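Local coordinates for MsStt7d protein (PDB 4IX3) that is a homolog of the state transition kinase Stt7, represented here by its catalytic domain, and probably transfers phosphate from ATP to protein substrates, at residues 312-315 and 316-320. Numbering follows the deposited sequence. Where two conformers were deposited one is given.
Sequences WDLC and QRLME
The last turns of helix 302-318, in the mainly helical C-terminal lobe of the kinase domain, show how an alpha-helix runs out, with W312, D313 and L314 each accepting a backbone bond from the residue four places on. Q316 N donates to W312 O at 2.9 Å, and the next two rungs, R317 to D313 and L318 to L314, repeat that spacing. The final rung is different: M319 N makes just a weak bond to C315 O, its N-H...O angle down to 120°, and also bonds to Q316 O three residues back, so the last turn tightens as M319 becomes the first residue to leave helical backbone angles. The start of its side chain still meets the C315 oxygen, with CG 3.3 Å from C315 O, and the side chain also packs on W251 and L258 of helix 246-261.

Side chains four apart meet along two further lines. L314 swings CG anti to the backbone N (chi1 176°), which sets its CD1 methyl 4.1 Å from CD1 of L318; the two leucines cross at a slant, while L314 also touches M257, F337 and F338, within the packed interior of the canonical kinase lobe. L318 additionally lays CG 3.5 Å from L314 O, beside the carbonyl that its own N grips. Replacing L318 by an alanine would probably cost the L314 CD1 methyl its apolar contact within the helix and open a gap beside the L314 carbonyl. On another side D313 and R317 run alongside each other, pointing the same way, but form no salt bridge: OD1 of D313 meets the aliphatic CG of R317 at 3.9 Å and stays 5.6 Å from its NE. Bent at chi2 and chi3, the arginine instead delivers NH1 to the carbonyl oxygen of A325, tying the helix end to the loop that follows it.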
loop_
_atom_site.group_PDB
_atom_site.type_symbol
_atom_site.label_atom_id
_atom_site.label_comp_id
_atom_site.label_asym_id
_atom_site.label_seq_id
_atom_site.Cartn_x
_atom_site.Cartn_y
_atom_site.Cartn_z
ATOM N N TRP B 312 28.869 15.735 -11.700
ATOM C CA TRP B 312 28.212 16.773 -10.905
ATOM C C TRP B 312 27.333 17.640 -11.775
ATOM O O TRP B 312 26.231 18.044 -11.345
ATOM C CB TRP B 312 29.223 17.671 -10.202
ATOM C CG TRP B 312 29.906 17.020 -9.039
ATOM C CD1 TRP B 312 31.253 16.757 -8.891
ATOM C CD2 TRP B 312 29.282 16.666 -7.763
ATOM N NE1 TRP B 312 31.510 16.295 -7.627
ATOM C CE2 TRP B 312 30.357 16.160 -6.915
ATOM C CE3 TRP B 312 27.976 16.686 -7.280
ATOM C CZ2 TRP B 312 30.120 15.709 -5.619
ATOM C CZ3 TRP B 312 27.755 16.249 -5.971
ATOM C CH2 TRP B 312 28.801 15.772 -5.158
ATOM N N ASP B 313 27.826 18.067 -12.939
ATOM C CA ASP B 313 27.057 18.954 -13.762
ATOM C C ASP B 313 25.768 18.264 -14.215
ATOM O O ASP B 313 24.725 18.903 -14.266
ATOM C CB ASP B 313 27.842 19.439 -14.999
ATOM C CG ASP B 313 27.113 20.582 -15.695
ATOM O OD1 ASP B 313 26.511 20.351 -16.764
ATOM O OD2 ASP B 313 27.061 21.715 -15.141
ATOM N N LEU B 314 25.842 16.991 -14.597
ATOM C CA LEU B 314 24.633 16.301 -15.084
ATOM C C LEU B 314 23.623 16.128 -13.952
ATOM O O LEU B 314 22.415 16.308 -14.128
ATOM C CB LEU B 314 24.996 14.935 -15.690
ATOM C CG LEU B 314 23.802 14.093 -16.146
ATOM C CD1 LEU B 314 22.855 14.834 -17.093
ATOM C CD2 LEU B 314 24.282 12.759 -16.730
ATOM N N CYS B 315 24.106 15.778 -12.777
ATOM C CA CYS B 315 23.247 15.772 -11.585
ATOM C C CYS B 315 22.586 17.133 -11.400
ATOM O O CYS B 315 21.389 17.201 -11.156
ATOM C CB CYS B 315 24.004 15.392 -10.305
ATOM S SG CYS B 315 24.408 13.646 -10.173
ATOM N N GLN B 316 23.340 18.234 -11.493
ATOM C CA GLN B 316 22.755 19.564 -11.347
ATOM C C GLN B 316 21.641 19.776 -12.383
ATOM O O GLN B 316 20.562 20.308 -12.075
ATOM C CB GLN B 316 23.807 20.675 -11.511
ATOM C CG GLN B 316 23.188 22.082 -11.458
ATOM C CD GLN B 316 22.644 22.382 -10.080
ATOM O OE1 GLN B 316 21.483 22.084 -9.748
ATOM N NE2 GLN B 316 23.496 22.942 -9.244
ATOM N N ARG B 317 21.889 19.351 -13.622
ATOM C CA ARG B 317 20.877 19.503 -14.681
ATOM C C ARG B 317 19.591 18.730 -14.389
ATOM O O ARG B 317 18.500 19.255 -14.564
ATOM C CB ARG B 317 21.413 18.979 -16.039
ATOM C CG ARG B 317 22.644 19.698 -16.609
ATOM C CD ARG B 317 22.208 21.094 -16.908
ATOM N NE ARG B 317 21.133 21.109 -17.927
ATOM C CZ ARG B 317 19.934 21.665 -17.748
ATOM N NH1 ARG B 317 19.640 22.335 -16.633
ATOM N NH2 ARG B 317 19.026 21.596 -18.714
ATOM N N LEU B 318 19.744 17.494 -13.933
ATOM C CA LEU B 318 18.582 16.662 -13.646
ATOM C C LEU B 318 17.867 17.077 -12.359
ATOM O O LEU B 318 16.727 16.649 -12.135
ATOM C CB LEU B 318 19.052 15.200 -13.497
ATOM C CG LEU B 318 19.458 14.498 -14.829
ATOM C CD1 LEU B 318 20.116 13.176 -14.556
ATOM C CD2 LEU B 318 18.216 14.295 -15.728
ATOM N N MET B 319 18.542 17.838 -11.497
ATOM C CA MET B 319 18.040 18.136 -10.151
ATOM C C MET B 319 17.933 19.637 -9.889
ATOM O O MET B 319 17.989 20.084 -8.722
ATOM C CB MET B 319 18.862 17.382 -9.111
ATOM C CG MET B 319 18.885 15.870 -9.383
ATOM S SD MET B 319 19.694 14.888 -8.131
ATOM C CE MET B 319 18.391 14.891 -6.893
ATOM N N GLU B 320 17.732 20.419 -10.945
ATOM C CA GLU B 320 17.495 21.846 -10.698
ATOM C C GLU B 320 16.234 22.005 -9.836
ATOM O O GLU B 320 15.233 21.289 -10.039
ATOM C CB GLU B 320 17.303 22.613 -12.013
ATOM C CG GLU B 320 18.569 22.925 -12.776
ATOM C CD GLU B 320 19.388 23.989 -12.046
ATOM O OE1 GLU B 320 18.875 24.726 -11.159
ATOM O OE2 GLU B 320 20.524 24.216 -12.485
#